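Zinc chaperone AztD (Citrobacter koseri, PDB 6CMK) acts as a periplasmic zinc chaperone that binds zinc ions and passes one directly to the solute-binding protein AztC of the AztABCD transport system. Local coordinates at residues L115-L119 with V152-K157; E129-I134 with I146-V152; A86-S90 with T120-P124. One frame throughout, in Å; residues are numbered along the deposited sequence.

Interaction 1. Residues L115-L119 with V152-K157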
loop_
_atom_site.group_PDB
_atom_site.type_symbol
_atom_site.label_atom_id
_atom_site.label_comp_id
_atom_site.label_asym_id
_atom_site.label_seq_id
_atom_site.Cartn_x
_atom_site.Cartn_y
_atom_site.Cartn_z
ATOM N N LEU B 115 10.573 -6.015 -21.931
ATOM C CA LEU B 115 11.438 -4.863 -21.782
ATOM C C LEU B 115 12.833 -5.184 -22.288
ATOM O O LEU B 115 13.205 -6.356 -22.431
ATOM C CB LEU B 115 11.491 -4.434 -20.324
ATOM C CG LEU B 115 10.214 -3.767 -19.810
ATOM C CD1 LEU B 115 10.241 -3.687 -18.297
ATOM C CD2 LEU B 115 10.008 -2.384 -20.426
ATOM N N PRO B 116 13.627 -4.154 -22.603
ATOM C CA PRO B 116 14.997 -4.412 -23.071
ATOM C C PRO B 116 15.930 -4.906 -21.980
ATOM O O PRO B 116 16.975 -5.485 -22.307
ATOM C CB PRO B 116 15.447 -3.049 -23.618
ATOM C CG PRO B 116 14.604 -2.053 -22.895
ATOM C CD PRO B 116 13.274 -2.724 -22.676
ATOM N N LEU B 117 15.597 -4.692 -20.708
ATOM C CA LEU B 117 16.477 -5.121 -19.630
ATOM C C LEU B 117 16.620 -6.633 -19.625
ATOM O O LEU B 117 15.630 -7.363 -19.477
ATOM C CB LEU B 117 15.957 -4.655 -18.272
ATOM C CG LEU B 117 16.795 -5.188 -17.098
ATOM C CD1 LEU B 117 18.130 -4.484 -17.055
ATOM C CD2 LEU B 117 16.101 -4.988 -15.783
ATOM N N GLU B 118 17.861 -7.089 -19.749
ATOM C CA GLU B 118 18.239 -8.470 -19.490
ATOM C C GLU B 118 19.382 -8.471 -18.491
ATOM O O GLU B 118 20.273 -7.620 -18.557
ATOM C CB GLU B 118 18.692 -9.196 -20.752
ATOM C CG GLU B 118 17.627 -9.432 -21.793
ATOM C CD GLU B 118 18.151 -10.282 -22.938
ATOM O OE1 GLU B 118 19.383 -10.475 -23.013
ATOM O OE2 GLU B 118 17.338 -10.762 -23.750
ATOM N N LEU B 119 19.354 -9.427 -17.574
ATOM C CA LEU B 119 20.460 -9.686 -16.665
ATOM C C LEU B 119 21.120 -10.985 -17.091
ATOM O O LEU B 119 20.447 -12.015 -17.187
ATOM C CB LEU B 119 19.977 -9.803 -15.218
ATOM C CG LEU B 119 19.018 -8.715 -14.741
ATOM C CD1 LEU B 119 18.561 -9.009 -13.324
ATOM C CD2 LEU B 119 19.698 -7.358 -14.834
ATOM N N VAL B 152 14.384 0.201 -14.529
ATOM C CA VAL B 152 14.045 -0.863 -15.470
ATOM C C VAL B 152 12.856 -0.455 -16.334
ATOM O O VAL B 152 12.861 -0.632 -17.557
ATOM C CB VAL B 152 13.762 -2.167 -14.706
ATOM C CG1 VAL B 152 13.309 -3.276 -15.661
ATOM C CG2 VAL B 152 14.989 -2.564 -13.910
ATOM N N LEU B 153 11.809 0.080 -15.706
ATOM C CA LEU B 153 10.607 0.433 -16.457
ATOM C C LEU B 153 10.863 1.548 -17.457
ATOM O O LEU B 153 10.172 1.616 -18.482
ATOM C CB LEU B 153 9.488 0.845 -15.500
ATOM C CG LEU B 153 8.793 -0.323 -14.819
ATOM C CD1 LEU B 153 8.009 0.176 -13.613
ATOM C CD2 LEU B 153 7.903 -1.021 -15.837
ATOM N N LYS B 154 11.822 2.439 -17.178
ATOM C CA LYS B 154 12.205 3.464 -18.135
ATOM C C LYS B 154 13.086 2.927 -19.252
ATOM O O LYS B 154 13.412 3.683 -20.173
ATOM C CB LYS B 154 12.969 4.602 -17.454
ATOM C CG LYS B 154 12.288 5.333 -16.314
ATOM C CD LYS B 154 13.227 6.447 -15.870
ATOM C CE LYS B 154 13.048 6.873 -14.428
ATOM N NZ LYS B 154 14.204 7.721 -14.013
ATOM N N GLY B 155 13.491 1.663 -19.184
ATOM C CA GLY B 155 14.428 1.126 -20.148
ATOM C C GLY B 155 15.876 1.426 -19.847
ATOM O O GLY B 155 16.706 1.410 -20.768
ATOM N N GLN B 156 16.213 1.711 -18.591
ATOM C CA GLN B 156 17.603 1.880 -18.189
ATOM C C GLN B 156 18.106 0.621 -17.494
ATOM O O GLN B 156 17.373 -0.025 -16.739
ATOM C CB GLN B 156 17.766 3.087 -17.269
ATOM C CG GLN B 156 17.455 4.392 -17.966
ATOM C CD GLN B 156 17.743 5.603 -17.109
ATOM O OE1 GLN B 156 18.570 5.557 -16.194
ATOM N NE2 GLN B 156 17.061 6.706 -17.406
ATOM N N LYS B 157 19.347 0.249 -17.787
ATOM C CA LYS B 157 20.019 -0.847 -17.096
ATOM C C LYS B 157 21.157 -0.237 -16.286
ATOM O O LYS B 157 22.213 0.094 -16.835
ATOM C CB LYS B 157 20.542 -1.893 -18.076
ATOM C CG LYS B 157 21.231 -3.049 -17.369
ATOM C CD LYS B 157 21.680 -4.126 -18.324
ATOM C CE LYS B 157 22.336 -5.263 -17.572
ATOM N NZ LYS B 157 22.736 -6.356 -18.489
HETATM O O HOH W 1 14.198 -2.140 -19.565
#
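Leu117 puts its CD2 methyl into the fork of Val152, 3.3 Å from both Val152 CG1 and Val152 CG2, tighter than ordinary methyl packing. The two side chains cross at about a right angle. The other methyl, Leu117 CD1, rests on the aliphatic part of Lys157, 3.4 Å from Lys157 CG. That lysine is fully extended, with CG anti to the backbone N (chi1 -179°), and it runs across the leucine until its ammonium reaches the strand backbone. There Lys157 NZ donates to Glu118 O at 2.8 Å, close to the line of the carbonyl bond. The contact joins two successive sheets of the beta propeller: strand 113-120 belongs to one, and the short helix 149-153 and its following loop come straight after strand 143-148 of the next. Leu147 of the second sheet lies against both Leu117 and Val152. The helix finishes in a Schellman motif at Gly155, whose CA sits 4.2 Å from Pro116 CG. On the N-terminal side, Leu115 CD1 comes 4.1 Å from Val152 CG1, also at about a right angle. A water links the backbones, donating to Val152 O and accepting a weak bond from Leu117 N.

Interaction 2. Residues E129-I134 with I146-V152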
loop_
_atom_site.group_PDB
_atom_site.type_symbol
_atom_site.label_atom_id
_atom_site.label_comp_id
_atom_site.label_asym_id
_atom_site.label_seq_id
_atom_site.Cartn_x
_atom_site.Cartn_y
_atom_site.Cartn_z
ATOM N N GLU B 129 12.900 -8.988 -4.793
ATOM C CA GLU B 129 12.577 -7.584 -4.997
ATOM C C GLU B 129 11.774 -7.085 -3.807
ATOM O O GLU B 129 10.933 -7.809 -3.261
ATOM C CB GLU B 129 11.803 -7.374 -6.296
ATOM C CG GLU B 129 11.464 -5.925 -6.610
ATOM C CD GLU B 129 10.178 -5.457 -5.953
ATOM O OE1 GLU B 129 9.341 -6.316 -5.594
ATOM O OE2 GLU B 129 9.994 -4.226 -5.832
ATOM N N ARG B 130 12.064 -5.861 -3.376
ATOM C CA ARG B 130 11.245 -5.227 -2.353
ATOM C C ARG B 130 11.370 -3.721 -2.485
ATOM O O ARG B 130 12.471 -3.194 -2.647
ATOM C CB ARG B 130 11.640 -5.684 -0.939
ATOM C CG ARG B 130 13.138 -5.679 -0.644
ATOM C CD ARG B 130 13.432 -6.271 0.739
ATOM N NE ARG B 130 12.749 -5.530 1.799
ATOM C CZ ARG B 130 13.153 -4.360 2.291
ATOM N NH1 ARG B 130 14.243 -3.791 1.831
ATOM N NH2 ARG B 130 12.458 -3.757 3.239
ATOM N N GLN B 131 10.225 -3.033 -2.442
ATOM C CA GLN B 131 10.188 -1.567 -2.492
ATOM C C GLN B 131 10.868 -1.013 -3.745
ATOM O O GLN B 131 11.354 0.124 -3.754
ATOM C CB GLN B 131 10.806 -0.972 -1.231
ATOM C CG GLN B 131 10.175 -1.514 0.033
ATOM C CD GLN B 131 10.819 -0.979 1.286
ATOM O OE1 GLN B 131 12.032 -0.747 1.341
ATOM N NE2 GLN B 131 10.009 -0.788 2.310
ATOM N N GLY B 132 10.864 -1.792 -4.821
ATOM C CA GLY B 132 11.494 -1.400 -6.058
ATOM C C GLY B 132 12.950 -1.786 -6.156
ATOM O O GLY B 132 13.528 -1.689 -7.246
ATOM N N LYS B 133 13.565 -2.195 -5.051
ATOM C CA LYS B 133 14.951 -2.651 -5.075
ATOM C C LYS B 133 14.983 -4.110 -5.494
ATOM O O LYS B 133 14.190 -4.916 -5.003
ATOM C CB LYS B 133 15.595 -2.500 -3.699
ATOM C CG LYS B 133 15.581 -1.078 -3.133
ATOM C CD LYS B 133 16.216 -1.049 -1.754
ATOM C CE LYS B 133 15.205 -1.405 -0.657
ATOM N NZ LYS B 133 14.330 -0.234 -0.338
ATOM N N ILE B 134 15.921 -4.459 -6.383
ATOM C CA ILE B 134 15.987 -5.798 -6.977
ATOM C C ILE B 134 17.364 -6.383 -6.704
ATOM O O ILE B 134 18.375 -5.709 -6.904
ATOM C CB ILE B 134 15.733 -5.763 -8.503
ATOM C CG1 ILE B 134 14.310 -5.303 -8.829
ATOM C CG2 ILE B 134 16.025 -7.123 -9.156
ATOM C CD1 ILE B 134 14.205 -4.676 -10.200
ATOM N N ILE B 146 22.412 -5.951 -8.392
ATOM C CA ILE B 146 21.417 -5.124 -7.718
ATOM C C ILE B 146 21.012 -3.996 -8.656
ATOM O O ILE B 146 21.859 -3.372 -9.303
ATOM C CB ILE B 146 21.949 -4.584 -6.372
ATOM C CG1 ILE B 146 21.946 -5.690 -5.308
ATOM C CG2 ILE B 146 21.080 -3.452 -5.840
ATOM C CD1 ILE B 146 23.053 -6.704 -5.448
ATOM N N LEU B 147 19.712 -3.729 -8.723
ATOM C CA LEU B 147 19.184 -2.709 -9.614
ATOM C C LEU B 147 17.856 -2.232 -9.047
ATOM O O LEU B 147 17.476 -2.587 -7.929
ATOM C CB LEU B 147 19.044 -3.240 -11.037
ATOM C CG LEU B 147 18.224 -4.512 -11.222
ATOM C CD1 LEU B 147 17.624 -4.472 -12.598
ATOM C CD2 LEU B 147 19.078 -5.769 -11.048
ATOM N N GLY B 148 17.168 -1.390 -9.814
ATOM C CA GLY B 148 15.928 -0.795 -9.361
ATOM C C GLY B 148 14.853 -0.846 -10.426
ATOM O O GLY B 148 15.126 -0.706 -11.612
ATOM N N GLU B 149 13.610 -1.021 -9.966
ATOM C CA GLU B 149 12.462 -1.186 -10.856
ATOM C C GLU B 149 12.137 0.083 -11.633
ATOM O O GLU B 149 11.719 0.011 -12.794
ATOM C CB GLU B 149 11.223 -1.611 -10.056
ATOM C CG GLU B 149 9.998 -1.843 -10.947
ATOM C CD GLU B 149 8.755 -2.291 -10.190
ATOM O OE1 GLU B 149 8.468 -1.713 -9.124
ATOM O OE2 GLU B 149 8.050 -3.211 -10.679
ATOM N N SER B 150 12.270 1.252 -11.004
ATOM C CA SER B 150 11.940 2.489 -11.701
ATOM C C SER B 150 12.829 2.667 -12.923
ATOM O O SER B 150 12.349 2.992 -14.016
ATOM C CB SER B 150 12.062 3.676 -10.748
ATOM O OG SER B 150 11.888 4.903 -11.441
ATOM N N ALA B 151 14.128 2.413 -12.763
ATOM C CA ALA B 151 15.042 2.465 -13.901
ATOM C C ALA B 151 14.673 1.430 -14.956
ATOM O O ALA B 151 14.629 1.735 -16.154
ATOM C CB ALA B 151 16.474 2.251 -13.416
ATOM N N VAL B 152 14.384 0.201 -14.529
ATOM C CA VAL B 152 14.045 -0.863 -15.470
ATOM C C VAL B 152 12.856 -0.455 -16.334
ATOM O O VAL B 152 12.861 -0.632 -17.557
ATOM C CB VAL B 152 13.762 -2.167 -14.706
ATOM C CG1 VAL B 152 13.309 -3.276 -15.661
ATOM C CG2 VAL B 152 14.989 -2.564 -13.910
HETATM O O HOH W 2 7.903 -2.863 -6.660
#
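Ile134 and Leu147 meet through contrasting torsions: Ile134 holds CG1 beside its own N (chi1 -65°), with CG2 on the carbonyl side, whereas Leu147 places CG between its N and carbonyl carbon (chi1 55°). They face each other at an oblique angle, Ile134 CG2 lying 3.8 Å from Leu147 CD2. Both sit in the antiparallel hairpin of strands 133-138 and 143-148, the middle pair of a four-stranded propeller sheet. Ile134 and Leu147 form a hydrogen-bonded pair joined by two backbone bonds, and Lys133 with Gly148 is the non-hydrogen-bonded pair beside it. The long arm of Ile134 carries CD1 past the strand end, to 3.7 Å from Glu149 N at the first turn of the helix.

Gly148 is the N-cap of that helix, and Glu149 N donates to Gly132 O at 2.8 Å, in the carbonyl plane. Gly132 belongs to the type I' turn from Arg130 to Lys133. Gly132 N donates to Glu129 OE2 at 2.8 Å, on the anti side of the carboxylate and 26° out of its plane, while Glu129 OE1 takes the backbone N of Glu74. The extended chain of Glu149 sends OE2 to the hydroxyls of Ser73 and Thr78. Ser150 N donates to Glu256 OE1 of the second copy of the protein in the crystal assembly. The two carboxylates stay apart and share a water, which donates to Glu129 OE2 at 2.6 Å and to Glu149 OE1 at 2.8 Å.

Interaction 3. Residues A86-S90 with T120-P124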
loop_
_atom_site.group_PDB
_atom_site.type_symbol
_atom_site.label_atom_id
_atom_site.label_comp_id
_atom_site.label_asym_id
_atom_site.label_seq_id
_atom_site.Cartn_x
_atom_site.Cartn_y
_atom_site.Cartn_z
ATOM N N ALA B 86 19.739 -20.938 -19.391
ATOM C CA ALA B 86 20.078 -20.062 -20.502
ATOM C C ALA B 86 20.993 -18.914 -20.102
ATOM O O ALA B 86 21.456 -18.185 -20.983
ATOM C CB ALA B 86 18.798 -19.501 -21.128
ATOM N N GLY B 87 21.256 -18.735 -18.808
ATOM C CA GLY B 87 22.166 -17.696 -18.356
ATOM C C GLY B 87 21.619 -16.289 -18.439
ATOM O O GLY B 87 22.392 -15.339 -18.603
ATOM N N VAL B 88 20.305 -16.115 -18.316
ATOM C CA VAL B 88 19.706 -14.806 -18.540
ATOM C C VAL B 88 18.464 -14.669 -17.681
ATOM O O VAL B 88 17.794 -15.653 -17.362
ATOM C CB VAL B 88 19.357 -14.599 -20.032
ATOM C CG1 VAL B 88 18.264 -15.570 -20.462
ATOM C CG2 VAL B 88 18.953 -13.159 -20.305
ATOM N N VAL B 89 18.156 -13.430 -17.320
ATOM C CA VAL B 89 16.877 -13.072 -16.718
ATOM C C VAL B 89 16.248 -12.034 -17.635
ATOM O O VAL B 89 16.874 -11.013 -17.943
ATOM C CB VAL B 89 17.039 -12.526 -15.290
ATOM C CG1 VAL B 89 15.679 -12.267 -14.656
ATOM C CG2 VAL B 89 17.865 -13.485 -14.442
ATOM N N SER B 90 15.036 -12.315 -18.103
ATOM C CA SER B 90 14.286 -11.396 -18.945
ATOM C C SER B 90 13.293 -10.641 -18.084
ATOM O O SER B 90 12.928 -11.081 -16.994
ATOM C CB SER B 90 13.534 -12.131 -20.056
ATOM O OG SER B 90 14.420 -12.815 -20.914
ATOM N N THR B 120 22.428 -10.948 -17.322
ATOM C CA THR B 120 23.136 -12.124 -17.803
ATOM C C THR B 120 24.217 -12.552 -16.828
ATOM O O THR B 120 24.859 -11.723 -16.173
ATOM C CB THR B 120 23.748 -11.879 -19.181
ATOM O OG1 THR B 120 24.727 -10.839 -19.090
ATOM C CG2 THR B 120 22.662 -11.475 -20.160
ATOM N N GLY B 121 24.373 -13.859 -16.720
ATOM C CA GLY B 121 25.391 -14.460 -15.887
ATOM C C GLY B 121 25.111 -15.937 -15.780
ATOM O O GLY B 121 24.040 -16.425 -16.157
ATOM N N LYS B 122 26.094 -16.655 -15.254
ATOM C CA LYS B 122 25.995 -18.106 -15.188
ATOM C C LYS B 122 25.007 -18.541 -14.112
ATOM O O LYS B 122 25.144 -18.175 -12.941
ATOM C CB LYS B 122 27.377 -18.704 -14.929
ATOM C CG LYS B 122 28.297 -18.592 -16.144
ATOM C CD LYS B 122 29.779 -18.764 -15.806
ATOM C CE LYS B 122 30.485 -17.417 -15.637
ATOM N NZ LYS B 122 31.930 -17.447 -16.008
ATOM N N LYS B 123 24.006 -19.327 -14.524
ATOM C CA LYS B 123 23.024 -19.966 -13.646
ATOM C C LYS B 123 22.287 -18.977 -12.742
ATOM O O LYS B 123 22.393 -19.059 -11.509
ATOM C CB LYS B 123 23.703 -21.041 -12.788
ATOM C CG LYS B 123 23.979 -22.336 -13.546
ATOM C CD LYS B 123 24.683 -23.374 -12.677
ATOM C CE LYS B 123 26.169 -23.463 -12.992
ATOM N NZ LYS B 123 26.428 -23.934 -14.383
ATOM N N PRO B 124 21.515 -18.046 -13.297
ATOM C CA PRO B 124 20.711 -17.181 -12.428
ATOM C C PRO B 124 19.833 -18.026 -11.520
ATOM O O PRO B 124 19.269 -19.042 -11.936
ATOM C CB PRO B 124 19.895 -16.335 -13.411
ATOM C CG PRO B 124 19.901 -17.089 -14.679
ATOM C CD PRO B 124 21.232 -17.803 -14.720
#
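A G1 beta bulge, in which Gly87 and Val88 both face Gln83, starts the strand 88-100, and the chain at 120-124, leaving strand 113-120, bends round it. The central atom is Gly87 O. It accepts Gly121 N at 3.1 Å with a nearly straight N-H...O angle of 167°, though the donor stands well above the carbonyl plane. Thr120 CA adds a CA-H...O contact to the same oxygen. Val88 and Thr120 form an antiparallel non-hydrogen-bonded pair, and their methyls Val88 CG2 and Thr120 CG2 meet obliquely at 4.1 Å.

After this bend, the ring of Pro124 comes back along the backbone of 86-90. Its CD lies 3.8 Å from Gly87 CA, and its CG is 3.7 Å from Val88 O. Pro124 CB then packs on Val89 CG2 at 3.6 Å, and the two side chains run past each other in opposite directions. Ile82 touches both of them from the neighbouring strand, and Gln136 does so from the next sheet. Two residues on from Pro124 comes His126, a ligand of high-affinity zinc site 1. Residues 120-124 connect successive blades, leaving strand 113-120 of one sheet for strand 124-130, the first and, as in other propellers, probably innermost strand of the next.

From the N terminus, the chain enters strand 88-100, runs through strand 113-120 and closes its first loop at interaction 3, where 120-124 returns to 86-90. Interaction 1 has already opened at 115-119, inside that loop, and closes only at 152-157, so the two cross. Interaction 2 opens at 129-134 and closes at 146-152, nested within interaction 1. Interactions 1 and 2 share Val152 and the helix 149-153; interactions 1 and 3 reach the same sheet, where Val89 N probably bonds Leu119 O between neighbouring strands. Interaction 2 joins the central hairpin of one blade to the helix that follows it, interaction 1 ties that blade to the preceding one, and interaction 3 sits where the chain passes between them.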